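Local coordinates for protein N-acetyltransferase (Staphylococcus aureus subsp. aureus, PDB 4M85) that probably transfers an acetyl group from acetyl-CoA to an amine, as a member of the GNAT family of N-acetyltransferases, at residues Asp92-Glu95 with Glu96-Gln99; Leu159-Tyr162 with Lys163-Phe167. All blocks are in the same frame, centred on the assembly; numbering follows the deposited sequence.

Contact 1 of 2, residues Asp92-Glu95 with Glu96-Gln99; sequences DLPE and EIKQ
Pro94 O receives the backbone N-H groups of Ile97 and Lys98 at the start of the short helix 95-98, where Pro94 is the N-cap residue. The bond from Lys98 N is nearly straight (3.1 Å to Pro94 O, 163° at the hydrogen) and lies in the carbonyl plane; that from Ile97 N is weak and bent, 132°. One residue on, Gln99 N closes the next turn on Glu95 O at 3.0 Å. Pro94 itself brings no N-H. On the apolar side, CG2 of Ile97 packs against CB of Leu93 at 3.7 Å and also meets the pyrrolidine atoms CG and CD of Pro94. Met39 of helix 37-49 touches both Pro94 and Ile97, and Lys46 NZ of the same helix is hydrogen-bonded to Asp92 O. Lys98 turns back along the chain: with CG anti to its carbonyl carbon (chi1 -69°), the aliphatic part runs past Leu93, and bends at chi3 and chi4 carry the amine away from Glu95, whose OE1 stays 5.9 Å from Lys98 NZ. One water accepts the N-H of Leu93, 3.2 Å from Leu93 N, and a weak bond from Lys98 NZ.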
loop_
_atom_site.group_PDB
_atom_site.type_symbol
_atom_site.label_atom_id
_atom_site.label_comp_id
_atom_site.label_asym_id
_atom_site.label_seq_id
_atom_site.Cartn_x
_atom_site.Cartn_y
_atom_site.Cartn_z
ATOM N N ASP A 92 9.526 9.802 14.520
ATOM C CA ASP A 92 10.823 10.105 15.116
ATOM C C ASP A 92 11.918 9.672 14.145
ATOM O O ASP A 92 12.349 8.513 14.169
ATOM C CB ASP A 92 11.014 9.371 16.451
ATOM C CG ASP A 92 9.850 9.557 17.400
ATOM O OD1 ASP A 92 9.383 10.712 17.592
ATOM O OD2 ASP A 92 9.414 8.538 17.977
ATOM N N LEU A 93 12.367 10.620 13.323
ATOM C CA LEU A 93 13.196 10.361 12.161
ATOM C C LEU A 93 14.470 11.205 12.171
ATOM O O LEU A 93 14.463 12.341 12.636
ATOM C CB LEU A 93 12.420 10.667 10.889
ATOM C CG LEU A 93 11.145 9.840 10.664
ATOM C CD1 LEU A 93 10.524 10.242 9.339
ATOM C CD2 LEU A 93 11.442 8.340 10.702
ATOM N N PRO A 94 15.563 10.641 11.655
ATOM C CA PRO A 94 16.781 11.414 11.473
ATOM C C PRO A 94 16.604 12.543 10.471
ATOM O O PRO A 94 15.756 12.475 9.556
ATOM C CB PRO A 94 17.795 10.385 10.972
ATOM C CG PRO A 94 16.987 9.239 10.475
ATOM C CD PRO A 94 15.739 9.227 11.295
ATOM N N GLU A 95 17.392 13.594 10.671
ATOM C CA GLU A 95 17.255 14.816 9.911
ATOM C C GLU A 95 17.507 14.559 8.423
ATOM O O GLU A 95 16.962 15.230 7.544
ATOM C CB GLU A 95 18.242 15.868 10.456
ATOM C CG GLU A 95 17.816 17.302 10.197
ATOM C CD GLU A 95 16.512 17.665 10.882
ATOM O OE1 GLU A 95 16.144 17.013 11.890
ATOM O OE2 GLU A 95 15.840 18.602 10.403
ATOM N N GLU A 96 18.317 13.557 8.149
ATOM C CA GLU A 96 18.704 13.242 6.796
ATOM C C GLU A 96 17.522 12.748 5.951
ATOM O O GLU A 96 17.457 13.032 4.756
ATOM C CB GLU A 96 19.813 12.193 6.832
ATOM C CG GLU A 96 20.411 11.886 5.478
ATOM C CD GLU A 96 21.595 10.944 5.591
ATOM O OE1 GLU A 96 22.014 10.648 6.733
ATOM O OE2 GLU A 96 22.099 10.502 4.537
ATOM N N ILE A 97 16.591 12.009 6.551
ATOM C CA ILE A 97 15.392 11.638 5.817
ATOM C C ILE A 97 14.338 12.747 5.880
ATOM O O ILE A 97 13.607 12.946 4.908
ATOM C CB ILE A 97 14.812 10.280 6.252
ATOM C CG1 ILE A 97 13.706 9.843 5.285
ATOM C CG2 ILE A 97 14.306 10.328 7.682
ATOM C CD1 ILE A 97 13.513 8.350 5.256
ATOM N N LYS A 98 14.268 13.468 7.003
ATOM C CA LYS A 98 13.290 14.550 7.158
ATOM C C LYS A 98 13.469 15.627 6.107
ATOM O O LYS A 98 12.498 16.284 5.736
ATOM C CB LYS A 98 13.368 15.176 8.554
ATOM C CG LYS A 98 12.876 14.254 9.661
ATOM C CD LYS A 98 13.010 14.885 11.045
ATOM C CE LYS A 98 11.766 15.635 11.478
ATOM N NZ LYS A 98 10.650 14.731 11.897
ATOM N N GLN A 99 14.694 15.814 5.614
ATOM C CA GLN A 99 14.947 16.823 4.574
ATOM C C GLN A 99 14.188 16.532 3.265
ATOM O O GLN A 99 13.882 17.452 2.501
ATOM C CB GLN A 99 16.452 17.000 4.323
ATOM C CG GLN A 99 17.128 15.824 3.628
ATOM C CD GLN A 99 18.608 15.648 3.991
ATOM O OE1 GLN A 99 19.145 16.356 4.851
ATOM N NE2 GLN A 99 19.269 14.690 3.335
HETATM O O HOH W 1 11.994 13.444 14.849
#

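Contact 2 of 2, residues Leu159-Tyr162 with Lys163-Phe167; sequences LKLY and KKVGF
The rings of Tyr162 and Phe167 form an offset edge-to-face pair: the edge of Tyr162 is turned toward the face of Phe167, with centroids 6.0 Å apart and planes at 72°. At the edge of the Phe167 ring, in its plane, lies the carbonyl oxygen of Tyr162, 3.2 Å from Phe167 CD1. The same CD1 meets Tyr162 CB at 3.8 Å, so the root of the tyrosine and its backbone both border one corner of the phenylalanine. Phe167 CG stands anti to the carbonyl carbon, which brings the CD1 edge of the ring to that corner. Leu135 of helix 130-140, Leu149 of strand 147-152 and Leu183 of strand 178-184 touch both aromatic residues, packing this end of the helix against the GNAT sheet and its neighbouring helix. The chain leaves helix 156-164 through a Schellman motif in which Gly166 takes a positive phi of 112°. Of its two bonds, one runs from Phe167 N to Tyr162 O (3.1 Å, 160° at the hydrogen) and the other, weak, from Gly166 N to Lys163 O. Tyr162 O also takes a weak bond from Val165 N. Before that the i to i-4 bonds run on: Lys163 N to Leu159 O is almost straight, Lys164 N to Lys160 O more bent, and Val165 N to Leu161 O longer, at 3.3 Å. Val165 CG2 comes within 3.3 Å of Tyr162 O, while its CG1 faces Leu161 CD1 more loosely. On another side of the helix, the aliphatic start of Lys163 lies alongside Leu159, its CG 3.5 Å from Leu159 O, and the bent chain ends in a hydrogen bond from NZ to Ser169 OG at the beginning of strand 168-175.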
loop_
_atom_site.group_PDB
_atom_site.type_symbol
_atom_site.label_atom_id
_atom_site.label_comp_id
_atom_site.label_asym_id
_atom_site.label_seq_id
_atom_site.Cartn_x
_atom_site.Cartn_y
_atom_site.Cartn_z
ATOM N N LEU A 159 -4.111 -5.873 -14.324
ATOM C CA LEU A 159 -5.324 -5.282 -14.876
ATOM C C LEU A 159 -6.404 -6.352 -15.109
ATOM O O LEU A 159 -7.568 -6.110 -14.800
ATOM C CB LEU A 159 -5.029 -4.493 -16.151
ATOM C CG LEU A 159 -6.199 -3.871 -16.909
ATOM C CD1 LEU A 159 -6.927 -2.807 -16.067
ATOM C CD2 LEU A 159 -5.716 -3.302 -18.252
ATOM N N LYS A 160 -6.021 -7.524 -15.625
ATOM C CA LYS A 160 -6.978 -8.604 -15.844
ATOM C C LYS A 160 -7.541 -9.075 -14.523
ATOM O O LYS A 160 -8.733 -9.239 -14.385
ATOM C CB LYS A 160 -6.318 -9.810 -16.492
ATOM C CG LYS A 160 -5.790 -9.591 -17.883
ATOM C CD LYS A 160 -5.055 -10.836 -18.333
ATOM C CE LYS A 160 -4.718 -10.766 -19.802
ATOM N NZ LYS A 160 -3.853 -11.915 -20.184
ATOM N N LEU A 161 -6.659 -9.326 -13.557
ATOM C CA LEU A 161 -7.079 -9.673 -12.193
ATOM C C LEU A 161 -8.089 -8.662 -11.650
ATOM O O LEU A 161 -9.150 -9.050 -11.134
ATOM C CB LEU A 161 -5.864 -9.820 -11.251
ATOM C CG LEU A 161 -6.076 -9.924 -9.722
ATOM C CD1 LEU A 161 -7.130 -10.968 -9.340
ATOM C CD2 LEU A 161 -4.764 -10.221 -9.017
ATOM N N TYR A 162 -7.812 -7.370 -11.818
ATOM C CA TYR A 162 -8.729 -6.350 -11.292
ATOM C C TYR A 162 -10.075 -6.327 -12.003
ATOM O O TYR A 162 -11.137 -6.264 -11.334
ATOM C CB TYR A 162 -8.095 -4.958 -11.291
ATOM C CG TYR A 162 -6.799 -4.901 -10.514
ATOM C CD1 TYR A 162 -6.641 -5.630 -9.356
ATOM C CD2 TYR A 162 -5.734 -4.112 -10.947
ATOM C CE1 TYR A 162 -5.464 -5.610 -8.649
ATOM C CE2 TYR A 162 -4.534 -4.078 -10.243
ATOM C CZ TYR A 162 -4.412 -4.833 -9.095
ATOM O OH TYR A 162 -3.258 -4.829 -8.366
ATOM N N LYS A 163 -10.047 -6.378 -13.335
ATOM C CA LYS A 163 -11.291 -6.445 -14.121
ATOM C C LYS A 163 -12.089 -7.704 -13.823
ATOM O O LYS A 163 -13.307 -7.668 -13.875
ATOM C CB LYS A 163 -11.038 -6.336 -15.628
ATOM C CG LYS A 163 -10.637 -4.951 -16.129
ATOM C CD LYS A 163 -11.782 -3.971 -15.971
ATOM C CE LYS A 163 -11.427 -2.572 -16.421
ATOM N NZ LYS A 163 -11.710 -2.363 -17.848
ATOM N N LYS A 164 -11.414 -8.797 -13.493
ATOM C CA LYS A 164 -12.098 -10.057 -13.191
ATOM C C LYS A 164 -12.911 -9.968 -11.895
ATOM O O LYS A 164 -13.995 -10.538 -11.822
ATOM C CB LYS A 164 -11.107 -11.209 -13.116
ATOM C CG LYS A 164 -11.748 -12.585 -13.247
ATOM C CD LYS A 164 -10.731 -13.716 -13.148
ATOM C CE LYS A 164 -11.428 -15.073 -12.961
ATOM N NZ LYS A 164 -10.509 -16.208 -13.295
ATOM N N VAL A 165 -12.411 -9.264 -10.874
ATOM C CA VAL A 165 -13.202 -9.073 -9.647
ATOM C C VAL A 165 -14.147 -7.888 -9.755
ATOM O O VAL A 165 -14.826 -7.562 -8.795
ATOM C CB VAL A 165 -12.350 -8.934 -8.358
ATOM C CG1 VAL A 165 -11.364 -10.080 -8.248
ATOM C CG2 VAL A 165 -11.626 -7.602 -8.308
ATOM N N GLY A 166 -14.188 -7.226 -10.903
ATOM C CA GLY A 166 -15.265 -6.256 -11.179
ATOM C C GLY A 166 -14.905 -4.787 -11.261
ATOM O O GLY A 166 -15.802 -3.932 -11.348
ATOM N N PHE A 167 -13.615 -4.457 -11.236
ATOM C CA PHE A 167 -13.192 -3.045 -11.397
ATOM C C PHE A 167 -13.470 -2.561 -12.818
ATOM O O PHE A 167 -13.414 -3.342 -13.760
ATOM C CB PHE A 167 -11.693 -2.865 -11.086
ATOM C CG PHE A 167 -11.351 -2.902 -9.605
ATOM C CD1 PHE A 167 -10.977 -4.086 -9.001
ATOM C CD2 PHE A 167 -11.373 -1.759 -8.839
ATOM C CE1 PHE A 167 -10.640 -4.133 -7.666
ATOM C CE2 PHE A 167 -11.038 -1.786 -7.483
ATOM C CZ PHE A 167 -10.663 -2.984 -6.892
#

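Contact 1 and contact 2 lie on opposite sides of the chain's centre, with their own centres 39 Å apart and their nearest atoms about 25 Å apart, so neither touches the other. Both are ends of helices near the surface: contact 1 starts helix 95-98, whereas contact 2 finishes helix 156-164. Their supports differ as well. Residues 92-99 rest on helix 37-49, while residues 159-167 rest on helix 130-140 and on strands 147-152 and 178-184 of the central mixed sheet. Along the chain, strand 114-121, helix 130-140 and strand 147-152 separate them. Helix 130-140, beside contact 2, follows the loop that in GNAT enzymes binds the acetyl-CoA pyrophosphate, as it probably does here.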